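Local structure of alpha-glucosidase YIHQ (Escherichia coli, 5AEG) at residues A[162-165]-A[166-170]; A[507-511]-A[512-516]; A[518-521]-A[522-526]. The protein hydrolyses sulfoquinovosyl diacylglycerides and simple sulfoquinovosides such as sulfoquinovosyl glycerol, releasing sulfoquinovose for use as a source of carbon and sulfur. One frame throughout, in Å; residues are numbered along the deposited sequence.

Contact 1: residues A[162-165]-A[166-170]; sequences YVTW and QADCK
Four successive i to i+4 hydrogen bonds of 2.8 to 3.1 Å, from the amide N atoms of Gln-166, Ala-167, Asp-168 and Cys-169 to the carbonyl O atoms of Tyr-162, Val-163, Thr-164 and Trp-165 in that order, wind residues 162-169 into a short alpha-helix. Tyr-162 and Gln-166 also meet through their side chains. The carboxamide of Gln-166 lies flat over one face of the phenol ring, the two planes only 13° apart, with OE1 3.4 Å from CE2 of Tyr-162 and set toward the rim. Lower on the same side chain, Gln-166 CG makes a CH-pi contact, 4.1 Å from the centroid of the Tyr-162 ring. CG of Tyr-162, anti to the backbone N, sends the ring outward and slightly forward, while Gln-166, with CG beside its own N (chi1 -64°), extends back along the helix to lie over it. The helix lies in the galactose mutarotase-like N-terminal region of this family 31 glycosidase, and its Val-163 and Gln-166 side reaches loops of the catalytic barrel, Val-163 touching Asn-474 and Met-514 and Gln-166 touching Phe-512. One turn of helix also separates Trp-165 and Cys-169, whose side chains form a sulfur-aromatic contact: SG of Cys-169 sits over one face of the indole, 4.0 Å from the centroid of the five-membered ring of Trp-165, and comes to 3.6 Å from its CE2. Gln-166 CG touches the same indole at Trp-165 CE3, 3.8 Å away. Toward its own region, Thr-164 OG1 hydrogen-bonds to Thr-161 OG1 and Asn-158 O, while the Asp-168 carboxylate pairs with Lys-159 in a salt bridge and accepts the amide of Gly-174.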
# COMPACT_ATOMS: atom_id res chain seq x y z
N TYR A 162 -24.68 -0.88 2.24
CA TYR A 162 -25.40 -1.91 1.47
C TYR A 162 -24.54 -2.76 0.61
O TYR A 162 -24.67 -4.00 0.56
CB TYR A 162 -26.52 -1.20 0.69
CG TYR A 162 -27.38 -2.10 -0.16
CD1 TYR A 162 -28.02 -3.20 0.40
CD2 TYR A 162 -27.61 -1.81 -1.51
CE1 TYR A 162 -28.80 -4.03 -0.36
CE2 TYR A 162 -28.42 -2.64 -2.28
CZ TYR A 162 -29.01 -3.73 -1.69
OH TYR A 162 -29.78 -4.61 -2.39
N VAL A 163 -23.56 -2.15 -0.03
CA VAL A 163 -22.66 -2.90 -0.90
C VAL A 163 -21.86 -3.94 -0.07
O VAL A 163 -21.56 -5.06 -0.52
CB VAL A 163 -21.77 -1.92 -1.69
CG1 VAL A 163 -20.60 -2.61 -2.32
CG2 VAL A 163 -22.63 -1.25 -2.80
N THR A 164 -21.45 -3.51 1.11
CA THR A 164 -20.67 -4.43 1.98
C THR A 164 -21.52 -5.70 2.33
O THR A 164 -21.01 -6.85 2.26
CB THR A 164 -20.26 -3.73 3.26
OG1 THR A 164 -19.67 -2.44 2.93
CG2 THR A 164 -19.30 -4.61 4.07
N TRP A 165 -22.76 -5.46 2.65
CA TRP A 165 -23.70 -6.56 3.01
C TRP A 165 -23.89 -7.48 1.83
O TRP A 165 -23.82 -8.73 1.95
CB TRP A 165 -25.02 -5.99 3.51
CG TRP A 165 -26.04 -7.10 3.69
CD1 TRP A 165 -26.12 -7.95 4.73
CD2 TRP A 165 -27.07 -7.47 2.77
NE1 TRP A 165 -27.14 -8.88 4.50
CE2 TRP A 165 -27.74 -8.60 3.31
CE3 TRP A 165 -27.48 -6.99 1.54
CZ2 TRP A 165 -28.81 -9.24 2.65
CZ3 TRP A 165 -28.57 -7.63 0.87
CH2 TRP A 165 -29.20 -8.76 1.44
N GLN A 166 -24.12 -6.89 0.66
CA GLN A 166 -24.17 -7.70 -0.57
C GLN A 166 -22.94 -8.57 -0.86
O GLN A 166 -23.03 -9.80 -1.16
CB GLN A 166 -24.45 -6.82 -1.79
CG GLN A 166 -25.78 -6.15 -1.79
CD GLN A 166 -25.97 -5.27 -3.02
OE1 GLN A 166 -25.44 -4.16 -3.11
NE2 GLN A 166 -26.58 -5.83 -4.01
N ALA A 167 -21.74 -7.96 -0.72
CA ALA A 167 -20.50 -8.68 -1.00
C ALA A 167 -20.32 -9.78 0.06
O ALA A 167 -19.78 -10.81 -0.24
CB ALA A 167 -19.33 -7.69 -0.94
N ASP A 168 -20.72 -9.50 1.29
CA ASP A 168 -20.59 -10.51 2.40
C ASP A 168 -21.53 -11.71 2.20
O ASP A 168 -21.23 -12.78 2.68
CB ASP A 168 -20.94 -9.89 3.75
CG ASP A 168 -19.75 -9.23 4.44
OD1 ASP A 168 -18.62 -9.45 3.97
OD2 ASP A 168 -19.98 -8.52 5.48
N CYS A 169 -22.65 -11.54 1.51
CA CYS A 169 -23.51 -12.67 1.21
C CYS A 169 -22.83 -13.67 0.30
O CYS A 169 -23.15 -14.81 0.37
CB CYS A 169 -24.84 -12.20 0.65
SG CYS A 169 -25.83 -11.37 1.92
N LYS A 170 -21.84 -13.25 -0.47
CA LYS A 170 -21.12 -14.05 -1.45
C LYS A 170 -19.64 -14.07 -0.97
O LYS A 170 -18.89 -13.18 -1.19
CB LYS A 170 -21.33 -13.24 -2.73
CG LYS A 170 -20.83 -13.79 -4.04
CD LYS A 170 -20.90 -12.71 -5.14
CE LYS A 170 -19.71 -11.75 -5.12
NZ LYS A 170 -19.32 -11.19 -6.46

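Contact 2: residues A[507-511]-A[512-516]; sequences GYTTL and FEMKR
Leu-511 O accepts the amide of Met-514 at 2.8 Å and closes a tight reversal of the chain, while some way back from the bend the guanidinium of Arg-516 reaches across to Gly-507. There NH2 of Arg-516 gives a 2.9 Å hydrogen bond to Gly-507 O, at 159°. The oxygen lies close to the guanidinium plane, but the donor stands 37° out of the plane of the glycine carbonyl. Met-514 folds its thioether back against residues 509-511: the chain is bent at its last torsion (chi3 -54°), which brings CE to 3.5 Å from Thr-509 O and 4.1 Å from Thr-509 CG2. The Phe-512 ring packs by its CD2 against CB of Leu-511, 3.7 Å away, and CG2 of Thr-510 rests 3.4 Å from Met-514 O. The bend is a type I' beta turn, with Phe-512 and Glu-513 at its two central positions, both with positive phi. It tips the long loop that follows strand 501-505 of the TIM barrel and leads into helix 518-528. Within one arm, Thr-510 OG1 donates to Tyr-508 O at 2.7 Å; from the other, Lys-515 NZ reaches back to the turn and forms a salt bridge with Glu-513 OE1, its hydrogen bond weak at 3.3 Å. Further out, the arginine is gripped from several sides: NE by Gly-506 O, NH1 by Trp-546 O and Gln-547 OE1, and NH2 also by His-537 O. These bonds fix the rotation of the guanidinium and tie the loop to His-537, a residue that binds the substrate, whose ring also meets Tyr-508 edge-to-face. Thr-509, whose backbone pairs with Gln-473 and Val-475, lays its side chain against Asp-472, the inferred proton donor and a calcium ligand.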
# COMPACT_ATOMS: atom_id res chain seq x y z
N GLY A 507 -11.67 4.68 -10.22
CA GLY A 507 -11.89 3.44 -9.37
C GLY A 507 -12.03 2.22 -10.26
O GLY A 507 -11.80 2.29 -11.50
N TYR A 508 -12.37 1.10 -9.65
CA TYR A 508 -12.26 -0.20 -10.30
C TYR A 508 -13.56 -1.07 -10.18
O TYR A 508 -14.12 -1.56 -11.19
CB TYR A 508 -11.09 -0.94 -9.75
CG TYR A 508 -11.01 -2.39 -10.25
CD1 TYR A 508 -10.51 -2.67 -11.52
CD2 TYR A 508 -11.44 -3.44 -9.45
CE1 TYR A 508 -10.43 -3.99 -12.00
CE2 TYR A 508 -11.36 -4.74 -9.91
CZ TYR A 508 -10.86 -4.99 -11.18
OH TYR A 508 -10.78 -6.27 -11.67
N THR A 509 -13.97 -1.34 -8.96
CA THR A 509 -14.91 -2.42 -8.64
C THR A 509 -16.32 -2.04 -9.07
O THR A 509 -16.93 -1.08 -8.59
CB THR A 509 -14.92 -2.79 -7.16
OG1 THR A 509 -13.61 -3.15 -6.70
CG2 THR A 509 -15.89 -3.94 -6.92
N THR A 510 -16.82 -2.82 -10.03
CA THR A 510 -18.02 -2.53 -10.73
C THR A 510 -18.94 -3.80 -10.53
O THR A 510 -18.91 -4.72 -11.32
CB THR A 510 -17.69 -2.33 -12.20
OG1 THR A 510 -16.58 -1.43 -12.38
CG2 THR A 510 -18.87 -1.81 -12.94
N LEU A 511 -19.70 -3.82 -9.48
CA LEU A 511 -20.49 -4.97 -9.05
C LEU A 511 -21.72 -4.44 -8.40
O LEU A 511 -21.78 -3.27 -8.05
CB LEU A 511 -19.73 -5.74 -7.99
CG LEU A 511 -18.47 -6.44 -8.41
CD1 LEU A 511 -17.80 -7.07 -7.16
CD2 LEU A 511 -18.64 -7.48 -9.53
N PHE A 512 -22.75 -5.30 -8.29
CA PHE A 512 -23.97 -4.96 -7.55
C PHE A 512 -24.60 -3.68 -8.05
O PHE A 512 -25.00 -2.83 -7.24
CB PHE A 512 -23.69 -4.88 -6.02
CG PHE A 512 -22.99 -6.07 -5.49
CD1 PHE A 512 -23.57 -7.34 -5.61
CD2 PHE A 512 -21.76 -5.97 -4.88
CE1 PHE A 512 -22.91 -8.48 -5.16
CE2 PHE A 512 -21.09 -7.10 -4.44
CZ PHE A 512 -21.67 -8.35 -4.54
N GLU A 513 -24.68 -3.49 -9.36
CA GLU A 513 -25.24 -2.22 -9.81
C GLU A 513 -24.43 -0.90 -9.48
O GLU A 513 -24.96 0.20 -9.67
CB GLU A 513 -26.70 -2.05 -9.31
CG GLU A 513 -27.64 -3.23 -9.68
CD GLU A 513 -27.45 -3.78 -11.11
OE1 GLU A 513 -27.43 -3.00 -12.10
OE2 GLU A 513 -27.33 -5.02 -11.26
N MET A 514 -23.20 -1.01 -8.98
CA MET A 514 -22.36 0.17 -8.97
C MET A 514 -21.88 0.34 -10.41
O MET A 514 -21.45 -0.61 -11.03
CB MET A 514 -21.15 -0.03 -8.05
CG MET A 514 -21.49 -0.03 -6.62
SD MET A 514 -20.06 -0.22 -5.50
CE MET A 514 -19.27 -1.71 -6.07
N LYS A 515 -21.92 1.56 -10.94
CA LYS A 515 -21.37 1.87 -12.26
C LYS A 515 -20.75 3.26 -12.18
O LYS A 515 -21.30 4.17 -11.56
CB LYS A 515 -22.52 1.91 -13.25
CG LYS A 515 -23.39 0.64 -13.35
CD LYS A 515 -24.47 0.91 -14.43
CE LYS A 515 -25.09 -0.35 -14.99
NZ LYS A 515 -25.25 -1.38 -13.95
N ARG A 516 -19.65 3.45 -12.85
CA ARG A 516 -18.88 4.70 -12.78
C ARG A 516 -19.54 5.79 -13.60
O ARG A 516 -19.68 5.62 -14.80
CB ARG A 516 -17.51 4.53 -13.36
CG ARG A 516 -16.59 5.70 -13.04
CD ARG A 516 -15.36 5.65 -13.90
NE ARG A 516 -14.42 4.53 -13.59
CZ ARG A 516 -13.88 3.74 -14.46
NH1 ARG A 516 -14.07 3.92 -15.78
NH2 ARG A 516 -13.02 2.83 -14.05

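Contact 3: residues A[518-521]-A[522-526]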
# COMPACT_ATOMS: atom_id res chain seq x y z
N LYS A 518 -19.77 9.67 -15.28
CA LYS A 518 -18.90 10.71 -15.77
C LYS A 518 -18.41 11.62 -14.66
O LYS A 518 -17.22 11.95 -14.64
CB LYS A 518 -19.66 11.56 -16.79
CG LYS A 518 -18.86 12.70 -17.42
CD LYS A 518 -19.71 13.22 -18.61
CE LYS A 518 -19.29 14.63 -19.01
NZ LYS A 518 -20.20 15.10 -20.16
N GLU A 519 -19.30 12.05 -13.79
CA GLU A 519 -18.93 12.94 -12.72
C GLU A 519 -17.83 12.30 -11.84
O GLU A 519 -16.86 12.98 -11.50
CB GLU A 519 -20.13 13.30 -11.86
CG GLU A 519 -19.84 14.30 -10.76
CD GLU A 519 -20.93 14.44 -9.76
OE1 GLU A 519 -21.98 13.89 -9.99
OE2 GLU A 519 -20.77 15.18 -8.76
N LEU A 520 -17.96 11.02 -11.49
CA LEU A 520 -16.90 10.32 -10.68
C LEU A 520 -15.57 10.27 -11.43
O LEU A 520 -14.52 10.58 -10.86
CB LEU A 520 -17.39 8.95 -10.22
CG LEU A 520 -16.40 8.21 -9.31
CD1 LEU A 520 -16.19 9.03 -8.03
CD2 LEU A 520 -16.98 6.82 -8.97
N LEU A 521 -15.58 9.92 -12.73
CA LEU A 521 -14.40 9.89 -13.48
C LEU A 521 -13.68 11.25 -13.47
O LEU A 521 -12.49 11.31 -13.31
CB LEU A 521 -14.66 9.50 -14.95
CG LEU A 521 -13.45 9.26 -15.82
CD1 LEU A 521 -12.62 8.05 -15.31
CD2 LEU A 521 -13.85 8.97 -17.27
N LEU A 522 -14.42 12.32 -13.71
CA LEU A 522 -13.84 13.66 -13.82
C LEU A 522 -13.33 14.18 -12.48
O LEU A 522 -12.23 14.74 -12.43
CB LEU A 522 -14.84 14.66 -14.45
CG LEU A 522 -15.35 14.25 -15.85
CD1 LEU A 522 -16.00 15.44 -16.52
CD2 LEU A 522 -14.34 13.68 -16.78
N ARG A 523 -14.07 13.95 -11.41
CA ARG A 523 -13.56 14.30 -10.08
C ARG A 523 -12.29 13.48 -9.71
O ARG A 523 -11.38 13.99 -9.05
CB ARG A 523 -14.62 14.05 -9.06
CG ARG A 523 -15.68 15.09 -9.02
CD ARG A 523 -15.20 16.42 -8.54
NE ARG A 523 -16.38 17.23 -8.16
CZ ARG A 523 -16.38 18.56 -7.99
NH1 ARG A 523 -15.27 19.23 -8.14
NH2 ARG A 523 -17.51 19.20 -7.65
N TRP A 524 -12.23 12.20 -10.14
CA TRP A 524 -11.08 11.40 -9.85
C TRP A 524 -9.88 11.85 -10.66
O TRP A 524 -8.75 11.85 -10.17
CB TRP A 524 -11.35 9.90 -10.08
CG TRP A 524 -10.68 8.98 -9.15
CD1 TRP A 524 -9.36 8.86 -8.90
CD2 TRP A 524 -11.31 7.95 -8.42
NE1 TRP A 524 -9.11 7.83 -8.01
CE2 TRP A 524 -10.29 7.25 -7.69
CE3 TRP A 524 -12.63 7.55 -8.32
CZ2 TRP A 524 -10.56 6.19 -6.86
CZ3 TRP A 524 -12.93 6.48 -7.44
CH2 TRP A 524 -11.88 5.83 -6.73
N CYS A 525 -10.14 12.29 -11.90
CA CYS A 525 -9.09 12.84 -12.73
C CYS A 525 -8.53 14.09 -12.04
O CYS A 525 -7.33 14.31 -12.07
CB CYS A 525 -9.63 13.19 -14.14
SG CYS A 525 -8.30 13.66 -15.26
N ASP A 526 -9.39 14.93 -11.47
CA ASP A 526 -8.91 16.15 -10.76
C ASP A 526 -7.96 15.80 -9.58
O ASP A 526 -7.03 16.55 -9.26
CB ASP A 526 -10.08 16.93 -10.22
CG ASP A 526 -10.87 17.73 -11.27
OD1 ASP A 526 -10.48 17.68 -12.47
OD2 ASP A 526 -11.92 18.32 -10.81
O HOH W 1 -18.95 16.22 -6.90
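The indole of Trp-524 receives Leu-520 at its six-membered ring: CG of Leu-520 lies at the edge, in the ring plane, 4.0 Å from CE3 of Trp-524, and the methyl CD1 of Leu-520 approaches the same CE3 obliquely at 3.9 Å. The two side chains run side by side and point the same way. At the far end of the indole, NE1 hydrogen-bonds to Ser-503 OG on strand 501-505, which helps fix how the ring is turned. The guanidinium of Arg-523, another flat group, is linked to Glu-519 through water 1, which donates to Glu-519 OE2 at 2.8 Å and accepts from Arg-523 NE at 3.0 Å. Their charged atoms stay 4.9 Å apart (OE2 of Glu-519 to NE of Arg-523), so the link is water-mediated and not a direct salt bridge. The Leu-520/Trp-524 and Glu-519/Arg-523 pairs are i to i+4 neighbours on helix 518-528, the helix of a beta-alpha-beta unit of the TIM barrel between strands 501-505 and 534-536. Its backbone bonds include Leu-522 N to Lys-518 O at 3.0 Å. CG of Leu-522, anti to its carbonyl carbon (chi1 -58°), leans back toward the same carbonyl, 3.2 Å from Lys-518 O, and its CD1 touches Lys-518 CG at 4.1 Å. Beyond the helix, Lys-518 NZ forms salt bridges with Glu-553 and Asp-551, and Leu-521 and Cys-525 pack on Phe-558 of helix 552-567. Glu-519 OE2 also accepts the amide of Gly-622, while Arg-523 NH1 donates to Ala-653 O.

In the fold
Contacts 1, 2 and 3 follow one another along the chain, and the loop of contact 2 bridges the other two in space. Its centre is about 13 Å from that of contact 1 and about 14 Å from that of contact 3, whereas the centres of contacts 1 and 3 are about 25 Å apart and their nearest atoms about 12 Å, so these two do not touch. Phe-512 and Met-514 pack on helix 162-169, joining the N-terminal region to the TIM barrel; Gly-507 and Arg-516 meet Trp-524 and Leu-521 of helix 518-528. Contacts 2 and 3 thus belong to one strand-loop-helix passage of the barrel, its loop passing beside Asp-472 and the calcium ion.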